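Local coordinates for APC3568 protein (Geobacillus stearothermophilus, PDB 1RFZ) that is of unknown function but may act as a phosphatidylglycerophosphatase, removing the phosphate from phosphatidylglycerophosphate, at residues Q14-W19 against E62-I67; N55-K60 against A153-S158; I67-Q72 against E101-S106; R91-L96 against N134-G139; Y121-K126 against F144-V149. All blocks are in the same frame, centred on the assembly; numbering follows the deposited sequence.

How the contacts relate
All five contacts join parts of one all-helical domain. Contacts 1 and 3 share helix 61-76 and meet at Ile67, with centres about 10 Å apart; along the chain contact 1 closes before contact 3 opens. Contacts 2 and 5 share helix 145-163, and contacts 3, 4 and 5 all lie inside the long loop that contact 2 closes. In contacts 3 and 5, centres about 12 Å apart, helices 99-109, 115-125 and 145-163 bring Glu101, Asp123 and Asp147 into one acidic group, possibly a metal site in this family. Contact 4 lies at the surface, about 25 Å from contact 2 between centres and on the opposite side of the chain's centre.

Contact 1. Residues Q14-W19 against E62-I67; sequences QTARRW and EVQNAI
Ala16 and Gln64 face each other where helix 13-22 runs beside helix 61-76, the two short segments heading in the same general direction. Their CA atoms are 5.9 Å apart, a close approach that the small alanine side chain allows. The CB of Ala16 points at the other helix and meets the side of the Gln64 chain at CG, 3.9 Å away. Gln64 has CG beside its backbone N (chi1 -88°) and then bends at chi2, which turns the amide away from the methyl group, toward the end of helix 47-58. The polar end is held there: NE2 bonds to the carbonyl O of Ile58, just before the turn into helix 61-76. In this all-helical fold of the PgpA family the contact thus fastens the 13-22 helix to the 61-76 helix, with the end of helix 47-58 tied in through the glutamine. One turn on, Ile67 brings its CG2 branch over Ala16, 4.0 Å from the Ala16 carbonyl O and 4.3 Å from the Ala16 CB. That branch lies anti to the backbone N, while CG1 sits beside it (chi1 -59°). No hydrogen bond crosses between the segments; the join is apolar and buried. Trp19 extends the same face, laying its ring against Leu68 and Ile71, and Glu84 of the second subunit packs against that ring.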
# COMPACT_ATOMS: atom_id res chain seq x y z
N GLN A 14 25.27 6.03 5.21
CA GLN A 14 26.58 5.62 4.71
C GLN A 14 26.68 4.12 4.45
O GLN A 14 27.11 3.70 3.37
CB GLN A 14 27.68 6.03 5.69
CG GLN A 14 29.04 5.47 5.33
CD GLN A 14 30.09 5.88 6.33
OE1 GLN A 14 30.41 7.06 6.45
NE2 GLN A 14 30.63 4.91 7.06
N THR A 15 26.29 3.33 5.43
CA THR A 15 26.34 1.87 5.31
C THR A 15 25.48 1.36 4.17
O THR A 15 25.86 0.42 3.47
CB THR A 15 25.91 1.21 6.63
OG1 THR A 15 26.88 1.49 7.64
CG2 THR A 15 25.78 -0.30 6.46
N ALA A 16 24.31 1.97 3.99
CA ALA A 16 23.42 1.56 2.92
C ALA A 16 24.04 1.87 1.57
O ALA A 16 23.82 1.15 0.59
CB ALA A 16 22.10 2.26 3.07
N ARG A 17 24.82 2.94 1.52
CA ARG A 17 25.49 3.32 0.28
C ARG A 17 26.62 2.35 -0.04
O ARG A 17 26.78 1.93 -1.18
CB ARG A 17 26.06 4.74 0.37
CG ARG A 17 25.06 5.84 0.12
CD ARG A 17 25.60 7.21 0.51
NE ARG A 17 24.65 8.27 0.16
CZ ARG A 17 24.47 8.75 -1.07
NH1 ARG A 17 25.18 8.26 -2.08
NH2 ARG A 17 23.56 9.69 -1.29
N ARG A 18 27.39 1.99 0.98
CA ARG A 18 28.50 1.07 0.79
C ARG A 18 27.99 -0.28 0.27
O ARG A 18 28.45 -0.76 -0.77
CB ARG A 18 29.26 0.89 2.11
CG ARG A 18 30.66 0.32 1.96
CD ARG A 18 31.30 0.17 3.32
NE ARG A 18 30.43 -0.57 4.22
CZ ARG A 18 30.70 -0.83 5.49
NH1 ARG A 18 31.84 -0.40 6.03
NH2 ARG A 18 29.84 -1.52 6.23
N TRP A 19 27.05 -0.89 0.98
CA TRP A 19 26.49 -2.17 0.56
C TRP A 19 26.09 -2.11 -0.91
O TRP A 19 26.43 -3.02 -1.68
CB TRP A 19 25.27 -2.53 1.41
CG TRP A 19 25.60 -2.94 2.83
CD1 TRP A 19 26.71 -2.59 3.54
CD2 TRP A 19 24.76 -3.67 3.74
NE1 TRP A 19 26.61 -3.04 4.83
CE2 TRP A 19 25.43 -3.71 4.98
CE3 TRP A 19 23.52 -4.30 3.63
CZ2 TRP A 19 24.89 -4.34 6.11
CZ3 TRP A 19 22.98 -4.93 4.76
CH2 TRP A 19 23.67 -4.95 5.98
N GLU A 62 13.41 5.16 5.85
CA GLU A 62 12.52 4.13 5.33
C GLU A 62 13.18 3.35 4.20
O GLU A 62 13.02 2.15 4.11
CB GLU A 62 11.20 4.75 4.84
CG GLU A 62 10.28 3.73 4.20
CD GLU A 62 8.86 3.69 4.79
OE1 GLU A 62 8.72 3.65 6.04
OE2 GLU A 62 7.88 3.68 4.00
N VAL A 63 13.95 4.05 3.37
CA VAL A 63 14.63 3.46 2.23
C VAL A 63 15.88 2.72 2.65
O VAL A 63 16.27 1.73 2.03
CB VAL A 63 15.04 4.54 1.23
CG1 VAL A 63 15.76 3.91 0.03
CG2 VAL A 63 13.83 5.32 0.78
N GLN A 64 16.56 3.23 3.67
CA GLN A 64 17.76 2.58 4.17
C GLN A 64 17.25 1.28 4.74
O GLN A 64 17.71 0.20 4.37
CB GLN A 64 18.41 3.41 5.29
CG GLN A 64 19.40 4.48 4.86
CD GLN A 64 19.11 5.84 5.49
OE1 GLN A 64 18.68 5.93 6.64
NE2 GLN A 64 19.35 6.91 4.72
N ASN A 65 16.30 1.41 5.65
CA ASN A 65 15.70 0.26 6.29
C ASN A 65 15.38 -0.79 5.25
O ASN A 65 15.51 -2.00 5.50
CB ASN A 65 14.42 0.67 7.03
CG ASN A 65 14.72 1.32 8.36
OD1 ASN A 65 15.86 1.33 8.82
ND2 ASN A 65 13.69 1.85 9.01
N ALA A 66 14.97 -0.33 4.07
CA ALA A 66 14.62 -1.23 2.98
C ALA A 66 15.90 -1.77 2.37
O ALA A 66 16.09 -2.98 2.30
CB ALA A 66 13.80 -0.49 1.94
N ILE A 67 16.78 -0.87 1.94
CA ILE A 67 18.03 -1.28 1.32
C ILE A 67 18.83 -2.24 2.18
O ILE A 67 19.41 -3.19 1.67
CB ILE A 67 18.94 -0.08 1.00
CG1 ILE A 67 18.24 0.90 0.07
CG2 ILE A 67 20.26 -0.57 0.36
CD1 ILE A 67 19.16 1.98 -0.42

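Contact 2. Residues N55-K60 against A153-S158; sequences NRVISK and AAAASS. With SO4 (sulfate ion), chain E.
Helix 47-58 packs on helix 145-163 in the buried core of the all-helical fold, with Val57, near the end of the first, facing Ala155 and Ala156 of the second. Val57 carries the packing with one branch: its CG2 lies 3.7 Å from the backbone N of Ala156 and 3.9 Å from the CB of Ala155. With CG1 anti to the backbone N (chi1 164°), CG2 is swung beside that N and into the alanine face. The run of alanines keeps the surface of helix 145-163 low, and the CA atoms of Val57 and Ala156 come within 6.1 Å. No hydrogen bond links the segments.

Next to this join sits a sulfate ion. Arg56 starts toward helix 145-163, but a bend at chi2 (59°) turns its guanidinium aside to the anion. NE donates to the sulfate O2 at 3.0 Å, a bent bond with an N-H...O angle of 134°. O3 of the sulfate lies in the guanidinium plane, at its edge, and is also 3.5 Å from Lys60 NZ. The ion probably came from the crystallisation liquor; Arg159 NH2 gives it another hydrogen bond, and the gathering of positive side chains is consistent with a place suited to anions. Lys60 is also the N-cap residue of helix 61-76. Around the join, helix 27-38 packs Leu33 and Val34 on Ala153 and Ala156, helix 115-125 meets Ala153 and Ala154 through Ile122 and Tyr119, and helix 13-22 covers Ile58.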
# COMPACT_ATOMS: atom_id res chain seq x y z
N ASN A 55 20.11 10.57 -4.68
CA ASN A 55 20.70 10.77 -3.37
C ASN A 55 19.61 11.12 -2.38
O ASN A 55 19.63 10.70 -1.21
CB ASN A 55 21.73 11.89 -3.40
CG ASN A 55 23.01 11.50 -4.11
OD1 ASN A 55 23.57 10.43 -3.87
ND2 ASN A 55 23.49 12.37 -4.99
N ARG A 56 18.63 11.88 -2.86
CA ARG A 56 17.53 12.31 -2.01
C ARG A 56 16.75 11.14 -1.43
O ARG A 56 16.47 11.11 -0.24
CB ARG A 56 16.60 13.23 -2.80
CG ARG A 56 16.09 14.34 -1.95
CD ARG A 56 17.25 15.15 -1.42
NE ARG A 56 16.84 16.00 -0.32
CZ ARG A 56 17.65 16.84 0.31
NH1 ARG A 56 18.92 16.93 -0.06
NH2 ARG A 56 17.18 17.58 1.31
N VAL A 57 16.39 10.19 -2.29
CA VAL A 57 15.66 9.01 -1.85
C VAL A 57 16.48 8.17 -0.85
O VAL A 57 15.96 7.69 0.17
CB VAL A 57 15.29 8.13 -3.07
CG1 VAL A 57 14.87 6.73 -2.62
CG2 VAL A 57 14.17 8.78 -3.83
N ILE A 58 17.76 8.02 -1.15
CA ILE A 58 18.65 7.23 -0.32
C ILE A 58 18.86 7.84 1.06
O ILE A 58 19.11 7.11 2.04
CB ILE A 58 19.97 6.97 -1.07
CG1 ILE A 58 19.73 5.91 -2.15
CG2 ILE A 58 21.06 6.50 -0.12
CD1 ILE A 58 20.79 5.81 -3.23
N SER A 59 18.74 9.15 1.17
CA SER A 59 18.90 9.84 2.46
C SER A 59 17.77 9.53 3.46
O SER A 59 17.83 9.96 4.61
CB SER A 59 18.93 11.34 2.24
OG SER A 59 17.70 11.77 1.67
N LYS A 60 16.74 8.82 3.00
CA LYS A 60 15.58 8.45 3.80
C LYS A 60 15.72 7.14 4.58
O LYS A 60 16.03 6.11 4.01
CB LYS A 60 14.34 8.33 2.89
CG LYS A 60 13.51 9.58 2.71
CD LYS A 60 14.02 10.45 1.59
CE LYS A 60 13.07 11.61 1.37
NZ LYS A 60 12.87 12.41 2.61
N ALA A 153 14.98 4.14 -8.38
CA ALA A 153 14.94 4.92 -9.63
C ALA A 153 13.56 5.57 -9.82
O ALA A 153 13.45 6.76 -10.12
CB ALA A 153 15.26 4.03 -10.81
N ALA A 154 12.52 4.76 -9.63
CA ALA A 154 11.13 5.19 -9.76
C ALA A 154 10.81 6.35 -8.81
O ALA A 154 10.30 7.40 -9.24
CB ALA A 154 10.21 4.01 -9.47
N ALA A 155 11.08 6.14 -7.53
CA ALA A 155 10.85 7.12 -6.47
C ALA A 155 11.61 8.43 -6.72
O ALA A 155 11.13 9.51 -6.40
CB ALA A 155 11.26 6.54 -5.12
N ALA A 156 12.82 8.32 -7.27
CA ALA A 156 13.63 9.49 -7.58
C ALA A 156 12.93 10.28 -8.68
O ALA A 156 12.93 11.51 -8.68
CB ALA A 156 15.01 9.05 -8.04
N SER A 157 12.33 9.56 -9.63
CA SER A 157 11.62 10.18 -10.74
C SER A 157 10.32 10.81 -10.25
O SER A 157 9.89 11.86 -10.73
CB SER A 157 11.32 9.12 -11.80
OG SER A 157 10.82 9.74 -12.97
N SER A 158 9.69 10.14 -9.28
CA SER A 158 8.46 10.62 -8.69
C SER A 158 8.78 11.95 -8.02
O SER A 158 8.02 12.91 -8.14
CB SER A 158 7.96 9.60 -7.67
OG SER A 158 6.68 9.95 -7.19
S SO4 E . 13.02 16.05 -0.00
O1 SO4 E . 11.66 16.34 -0.51
O2 SO4 E . 14.01 16.83 -0.79
O3 SO4 E . 13.32 14.60 -0.09
O4 SO4 E . 13.13 16.43 1.42

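Contact 3. Residues I67-Q72 against E101-S106; sequences ILTGIQ and EILALS
Leu103 reaches across from helix 99-109 and lays its CD1 methyl over the backbone of Gly70, 4.2 Å from the Gly70 N. This is a helix-to-helix join in the core of the all-helical PgpA-family fold, made with a single leucine branch. Glycine offers only main chain here, and a CB at this position would point toward Leu103, so its lack of a side chain leaves the methyl facing the helix backbone itself. Even so the helices are not tightly joined: the nearest CA atoms, those of Gly70 and Leu103, are 7.6 Å apart. The same CD1 also meets Thr69, lying 4.4 Å from the CG2 methyl. The hydroxyl of Thr69 is hydrogen-bonded to the carbonyl O of Asn65 within its own helix and to Tyr97 OH of the second subunit. Phe144 packs on Leu103 from the loop before helix 145-163, so the leucine is wedged between two parts of the chain. Ile102 of the second subunit packs on Ser106. Within helix 99-109, Ser106 OG donates to the Leu103 O at 2.5 Å, in the carbonyl plane and on a lone pair, with a C=O...O angle of 136°.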
# COMPACT_ATOMS: atom_id res chain seq x y z
N ILE A 67 16.78 -0.87 1.94
CA ILE A 67 18.03 -1.28 1.32
C ILE A 67 18.83 -2.24 2.18
O ILE A 67 19.41 -3.19 1.67
CB ILE A 67 18.94 -0.08 1.00
CG1 ILE A 67 18.24 0.90 0.07
CG2 ILE A 67 20.26 -0.57 0.36
CD1 ILE A 67 19.16 1.98 -0.42
N LEU A 68 18.88 -2.01 3.49
CA LEU A 68 19.65 -2.92 4.35
C LEU A 68 19.04 -4.31 4.37
O LEU A 68 19.70 -5.27 3.96
CB LEU A 68 19.78 -2.37 5.78
CG LEU A 68 20.65 -1.12 5.97
CD1 LEU A 68 21.03 -0.98 7.43
CD2 LEU A 68 21.91 -1.20 5.13
N THR A 69 17.80 -4.42 4.83
CA THR A 69 17.10 -5.71 4.89
C THR A 69 17.18 -6.46 3.54
O THR A 69 17.42 -7.67 3.49
CB THR A 69 15.62 -5.52 5.23
OG1 THR A 69 15.48 -4.74 6.42
CG2 THR A 69 14.96 -6.88 5.43
N GLY A 70 16.98 -5.72 2.46
CA GLY A 70 17.04 -6.32 1.14
C GLY A 70 18.36 -7.00 0.87
O GLY A 70 18.41 -8.20 0.66
N ILE A 71 19.45 -6.24 0.89
CA ILE A 71 20.76 -6.82 0.63
C ILE A 71 21.23 -7.80 1.71
O ILE A 71 22.23 -8.49 1.52
CB ILE A 71 21.83 -5.73 0.42
CG1 ILE A 71 21.41 -4.79 -0.71
CG2 ILE A 71 23.15 -6.37 0.03
CD1 ILE A 71 22.48 -3.78 -1.11
N GLN A 72 20.53 -7.85 2.84
CA GLN A 72 20.91 -8.79 3.90
C GLN A 72 20.50 -10.20 3.48
O GLN A 72 21.32 -11.12 3.44
CB GLN A 72 20.22 -8.42 5.22
CG GLN A 72 20.50 -9.36 6.39
CD GLN A 72 21.97 -9.40 6.86
OE1 GLN A 72 22.24 -9.63 8.04
NE2 GLN A 72 22.91 -9.20 5.94
N GLU A 101 8.95 -7.64 -3.73
CA GLU A 101 8.19 -6.61 -4.44
C GLU A 101 7.47 -5.75 -3.42
O GLU A 101 7.13 -4.60 -3.69
CB GLU A 101 7.19 -7.27 -5.38
CG GLU A 101 7.83 -8.07 -6.50
CD GLU A 101 7.93 -7.28 -7.79
OE1 GLU A 101 8.38 -6.12 -7.75
OE2 GLU A 101 7.57 -7.83 -8.85
N ILE A 102 7.23 -6.32 -2.24
CA ILE A 102 6.56 -5.61 -1.15
C ILE A 102 7.55 -4.58 -0.58
O ILE A 102 7.16 -3.47 -0.20
CB ILE A 102 6.10 -6.58 -0.03
CG1 ILE A 102 5.05 -7.53 -0.59
CG2 ILE A 102 5.50 -5.83 1.13
CD1 ILE A 102 4.66 -8.62 0.37
N LEU A 103 8.82 -4.95 -0.53
CA LEU A 103 9.85 -4.04 -0.04
C LEU A 103 10.05 -2.90 -1.02
O LEU A 103 10.12 -1.75 -0.62
CB LEU A 103 11.19 -4.76 0.17
CG LEU A 103 11.50 -5.20 1.61
CD1 LEU A 103 12.89 -5.77 1.69
CD2 LEU A 103 11.37 -4.01 2.55
N ALA A 104 10.16 -3.22 -2.30
CA ALA A 104 10.37 -2.19 -3.31
C ALA A 104 9.27 -1.12 -3.31
O ALA A 104 9.53 0.04 -3.61
CB ALA A 104 10.48 -2.82 -4.71
N LEU A 105 8.05 -1.54 -2.97
CA LEU A 105 6.92 -0.62 -2.95
C LEU A 105 7.08 0.42 -1.85
O LEU A 105 6.80 1.61 -2.05
CB LEU A 105 5.61 -1.39 -2.74
CG LEU A 105 4.37 -0.57 -3.10
CD1 LEU A 105 4.31 -0.41 -4.62
CD2 LEU A 105 3.11 -1.24 -2.57
N SER A 106 7.56 -0.03 -0.68
CA SER A 106 7.75 0.86 0.44
C SER A 106 8.75 1.94 0.08
O SER A 106 8.74 3.03 0.66
CB SER A 106 8.23 0.10 1.69
OG SER A 106 9.48 -0.52 1.47

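Contact 4. Residues R91-L96 against N134-G139; sequences RRDEGL and NDKSTG
Asp93 and Lys136 lie near each other with opposite charges, beyond salt-bridge distance. Asp93 OD2 and Lys136 NZ are 4.2 Å apart, a separation at which some attraction is still likely. Between these two side chains the closest atoms are Lys136 CE and Asp93 OD2, 3.8 Å apart. Lys136 stretches straight out beyond CG, while Asp93 has CG anti to its own N (chi1 180°), which carries the carboxylate out toward the lysine chain, and the two side chains cross at about a right angle.

The backbone carbonyls at the helix end may add to this. Lys136 NZ lies 3.8 Å from Arg92 O, where helix 86-92 ends, and Lys136 NZ is 4.0 Å from Asp93 O. Neither approach is a hydrogen bond, but the partial negative charge of a helix C-terminus would probably help to attract the ammonium group.

Within the lysine's loop, Thr138 OG1 makes one weak bond, 3.3 Å, to the carbonyl O of Asp135. Gly139 has a positive phi of 85°, at which a side chain would collide with the Thr138 carbonyl O, which suits glycine.

Asp93, too, has positive phi, turning the chain out of its helix. It is thus the positive-phi residue that closes helix 86-92, with the loop after helix 129-134 packed loosely on it at the protein surface.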
# COMPACT_ATOMS: atom_id res chain seq x y z
N ARG A 91 16.65 -17.91 -3.05
CA ARG A 91 17.80 -18.08 -3.91
C ARG A 91 17.37 -18.25 -5.36
O ARG A 91 18.00 -17.70 -6.27
CB ARG A 91 18.66 -19.26 -3.47
CG ARG A 91 19.99 -19.22 -4.17
CD ARG A 91 21.07 -19.95 -3.41
NE ARG A 91 22.38 -19.69 -4.00
CZ ARG A 91 23.51 -20.24 -3.58
NH1 ARG A 91 23.50 -21.09 -2.56
NH2 ARG A 91 24.66 -19.94 -4.19
N ARG A 92 16.29 -19.00 -5.56
CA ARG A 92 15.77 -19.24 -6.91
C ARG A 92 15.15 -17.99 -7.53
O ARG A 92 15.19 -17.81 -8.75
CB ARG A 92 14.74 -20.37 -6.89
CG ARG A 92 15.28 -21.70 -6.39
CD ARG A 92 16.46 -22.17 -7.21
NE ARG A 92 17.12 -23.33 -6.60
CZ ARG A 92 18.17 -23.95 -7.12
NH1 ARG A 92 18.69 -23.53 -8.26
NH2 ARG A 92 18.70 -24.99 -6.49
N ASP A 93 14.57 -17.13 -6.70
CA ASP A 93 13.93 -15.91 -7.20
C ASP A 93 12.76 -16.33 -8.08
O ASP A 93 12.74 -16.07 -9.29
CB ASP A 93 14.95 -15.07 -8.00
CG ASP A 93 14.35 -13.76 -8.55
OD1 ASP A 93 13.68 -13.04 -7.78
OD2 ASP A 93 14.58 -13.46 -9.76
N GLU A 94 11.79 -16.99 -7.46
CA GLU A 94 10.62 -17.45 -8.19
C GLU A 94 9.48 -16.43 -8.21
O GLU A 94 9.27 -15.70 -7.23
CB GLU A 94 10.15 -18.79 -7.61
CG GLU A 94 10.01 -18.80 -6.11
CD GLU A 94 8.57 -18.96 -5.68
OE1 GLU A 94 7.96 -19.99 -6.04
OE2 GLU A 94 8.05 -18.05 -4.99
N GLY A 95 8.77 -16.39 -9.34
CA GLY A 95 7.67 -15.47 -9.54
C GLY A 95 6.54 -15.47 -8.53
O GLY A 95 5.73 -14.54 -8.52
N LEU A 96 6.45 -16.50 -7.69
CA LEU A 96 5.40 -16.57 -6.69
C LEU A 96 5.79 -15.89 -5.38
O LEU A 96 4.94 -15.68 -4.50
CB LEU A 96 4.98 -18.02 -6.41
CG LEU A 96 4.10 -18.75 -7.42
CD1 LEU A 96 3.72 -20.11 -6.86
CD2 LEU A 96 2.85 -17.95 -7.72
N ASN A 134 19.56 -8.89 -12.70
CA ASN A 134 18.61 -9.95 -12.95
C ASN A 134 19.28 -11.15 -13.61
O ASN A 134 18.72 -12.25 -13.63
CB ASN A 134 17.45 -9.45 -13.80
CG ASN A 134 16.17 -10.21 -13.54
OD1 ASN A 134 15.22 -9.67 -12.97
ND2 ASN A 134 16.15 -11.49 -13.91
N ASP A 135 20.48 -10.92 -14.15
CA ASP A 135 21.24 -11.99 -14.80
C ASP A 135 21.56 -13.07 -13.76
O ASP A 135 22.26 -12.81 -12.78
CB ASP A 135 22.53 -11.43 -15.39
CG ASP A 135 22.83 -11.96 -16.77
OD1 ASP A 135 22.04 -11.68 -17.70
OD2 ASP A 135 23.85 -12.67 -16.93
N LYS A 136 21.04 -14.28 -13.98
CA LYS A 136 21.24 -15.37 -13.04
C LYS A 136 22.53 -16.15 -13.24
O LYS A 136 22.86 -17.03 -12.44
CB LYS A 136 20.04 -16.32 -13.09
CG LYS A 136 18.77 -15.68 -12.54
CD LYS A 136 17.58 -16.61 -12.64
CE LYS A 136 16.34 -15.95 -12.06
NZ LYS A 136 15.12 -16.73 -12.39
N SER A 137 23.26 -15.80 -14.30
CA SER A 137 24.52 -16.46 -14.61
C SER A 137 25.70 -15.93 -13.78
O SER A 137 26.61 -16.69 -13.43
CB SER A 137 24.83 -16.32 -16.10
OG SER A 137 24.89 -14.96 -16.50
N THR A 138 25.68 -14.63 -13.46
CA THR A 138 26.74 -13.99 -12.69
C THR A 138 27.08 -14.72 -11.39
O THR A 138 28.11 -14.44 -10.76
CB THR A 138 26.38 -12.52 -12.33
OG1 THR A 138 25.26 -12.51 -11.43
CG2 THR A 138 26.04 -11.73 -13.58
N GLY A 139 26.22 -15.65 -10.98
CA GLY A 139 26.48 -16.39 -9.76
C GLY A 139 25.99 -15.66 -8.52
O GLY A 139 25.77 -16.28 -7.47

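Contact 5. Residues Y121-K126 against F144-V149; sequences YIDKQK and FLDDIV
Two carboxylates, those of Asp123 and Asp147, confront each other between helix 115-125 and helix 145-163, with their planes turned 63° apart. Asp147 OD2 is the oxygen that approaches, 2.9 Å from Asp123 OD1 and 3.5 Å from Asp123 OD2. Both groups are acceptors, so no hydrogen bond joins them, and at this resolution the exact gap deserves little weight; the gathering itself is clear. Asp123 has CG anti to its backbone N (chi1 -168°), which sends the carboxylate across to the other helix. A third acid, Asp146, stands nearby, its OD2 4.5 Å from Asp123 OD1. Lys126, where the chain leaves helix 115-125 with positive phi, offers some opposite charge, with NZ 5.3 Å from Asp146 OD2.

Glu101 of helix 99-109 adds its carboxylate to both sides, one oxygen near Asp123 and the other near Asp147, and Asp100 comes near Asp147 as well. Thr117 of the fourth subunit packs against Asp123. Replacing Asp123 by alanine removes one carboxylate from the group, and any cation held there would probably lose a ligand, with a gap opened between the helices. Such a buried cluster would be easier to account for with a cation nearby, and it may be a divalent-cation site, as in magnesium-dependent phosphatidylglycerophosphatases, although no metal is modelled here.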
# COMPACT_ATOMS: atom_id res chain seq x y z
N TYR A 121 7.20 -0.71 -14.59
CA TYR A 121 7.70 -0.53 -15.95
C TYR A 121 9.18 -0.90 -16.11
O TYR A 121 9.52 -1.72 -16.98
CB TYR A 121 7.49 0.90 -16.41
CG TYR A 121 7.97 1.11 -17.82
CD1 TYR A 121 8.98 2.03 -18.10
CD2 TYR A 121 7.43 0.37 -18.87
CE1 TYR A 121 9.46 2.21 -19.39
CE2 TYR A 121 7.89 0.53 -20.17
CZ TYR A 121 8.91 1.46 -20.42
OH TYR A 121 9.39 1.63 -21.70
N ILE A 122 10.07 -0.31 -15.31
CA ILE A 122 11.47 -0.68 -15.46
C ILE A 122 11.78 -2.01 -14.81
O ILE A 122 12.87 -2.54 -14.98
CB ILE A 122 12.46 0.37 -14.89
CG1 ILE A 122 11.93 1.00 -13.61
CG2 ILE A 122 12.77 1.42 -15.94
CD1 ILE A 122 12.90 2.02 -13.00
N ASP A 123 10.83 -2.57 -14.07
CA ASP A 123 11.09 -3.86 -13.45
C ASP A 123 10.92 -4.92 -14.53
O ASP A 123 11.47 -6.01 -14.44
CB ASP A 123 10.14 -4.10 -12.27
CG ASP A 123 10.58 -5.28 -11.42
OD1 ASP A 123 11.80 -5.42 -11.17
OD2 ASP A 123 9.70 -6.07 -11.00
N LYS A 124 10.16 -4.58 -15.57
CA LYS A 124 9.96 -5.49 -16.69
C LYS A 124 11.01 -5.26 -17.77
O LYS A 124 11.68 -6.20 -18.19
CB LYS A 124 8.56 -5.32 -17.28
CG LYS A 124 7.61 -6.48 -16.99
CD LYS A 124 7.35 -7.28 -18.24
CE LYS A 124 6.64 -8.60 -17.95
NZ LYS A 124 7.53 -9.59 -17.24
N GLN A 125 11.17 -4.02 -18.20
CA GLN A 125 12.14 -3.67 -19.23
C GLN A 125 13.59 -3.79 -18.76
O GLN A 125 14.52 -3.65 -19.54
CB GLN A 125 11.92 -2.23 -19.73
CG GLN A 125 10.53 -1.90 -20.30
CD GLN A 125 10.30 -2.48 -21.68
OE1 GLN A 125 9.77 -1.80 -22.57
NE2 GLN A 125 10.67 -3.74 -21.86
N LYS A 126 13.78 -4.01 -17.46
CA LYS A 126 15.11 -4.13 -16.86
C LYS A 126 16.32 -3.44 -17.54
O LYS A 126 17.35 -4.08 -17.76
CB LYS A 126 15.43 -5.60 -16.63
CG LYS A 126 14.54 -6.22 -15.60
CD LYS A 126 14.74 -7.71 -15.53
CE LYS A 126 13.58 -8.35 -14.80
NZ LYS A 126 13.42 -9.79 -15.18
N PHE A 144 16.25 -9.38 -4.12
CA PHE A 144 15.70 -8.13 -3.64
C PHE A 144 16.27 -6.90 -4.31
O PHE A 144 15.52 -6.02 -4.75
CB PHE A 144 15.93 -7.99 -2.15
CG PHE A 144 15.15 -8.94 -1.33
CD1 PHE A 144 15.63 -10.23 -1.10
CD2 PHE A 144 13.96 -8.54 -0.72
CE1 PHE A 144 14.92 -11.11 -0.25
CE2 PHE A 144 13.25 -9.39 0.12
CZ PHE A 144 13.73 -10.69 0.36
N LEU A 145 17.60 -6.84 -4.38
CA LEU A 145 18.27 -5.68 -4.94
C LEU A 145 17.83 -5.14 -6.29
O LEU A 145 17.69 -3.92 -6.44
CB LEU A 145 19.79 -5.88 -4.97
CG LEU A 145 20.48 -4.55 -5.33
CD1 LEU A 145 20.17 -3.52 -4.24
CD2 LEU A 145 21.99 -4.74 -5.50
N ASP A 146 17.61 -5.99 -7.29
CA ASP A 146 17.22 -5.46 -8.59
C ASP A 146 15.80 -4.89 -8.58
O ASP A 146 15.38 -4.23 -9.53
CB ASP A 146 17.39 -6.51 -9.70
CG ASP A 146 16.26 -7.50 -9.76
OD1 ASP A 146 15.97 -8.14 -8.72
OD2 ASP A 146 15.67 -7.62 -10.86
N ASP A 147 15.08 -5.15 -7.50
CA ASP A 147 13.72 -4.62 -7.32
C ASP A 147 13.83 -3.24 -6.65
O ASP A 147 13.17 -2.28 -7.05
CB ASP A 147 12.90 -5.55 -6.41
CG ASP A 147 12.05 -6.54 -7.20
OD1 ASP A 147 11.39 -7.38 -6.54
OD2 ASP A 147 12.04 -6.49 -8.45
N ILE A 148 14.68 -3.14 -5.62
CA ILE A 148 14.87 -1.89 -4.94
C ILE A 148 15.66 -0.91 -5.81
O ILE A 148 15.47 0.30 -5.72
CB ILE A 148 15.55 -2.08 -3.58
CG1 ILE A 148 16.92 -2.70 -3.74
CG2 ILE A 148 14.74 -3.02 -2.73
CD1 ILE A 148 17.45 -3.25 -2.42
N VAL A 149 16.54 -1.42 -6.66
CA VAL A 149 17.29 -0.50 -7.51
C VAL A 149 16.29 0.16 -8.44
O VAL A 149 16.39 1.36 -8.73
CB VAL A 149 18.34 -1.22 -8.39
CG1 VAL A 149 18.95 -0.24 -9.37
CG2 VAL A 149 19.44 -1.81 -7.51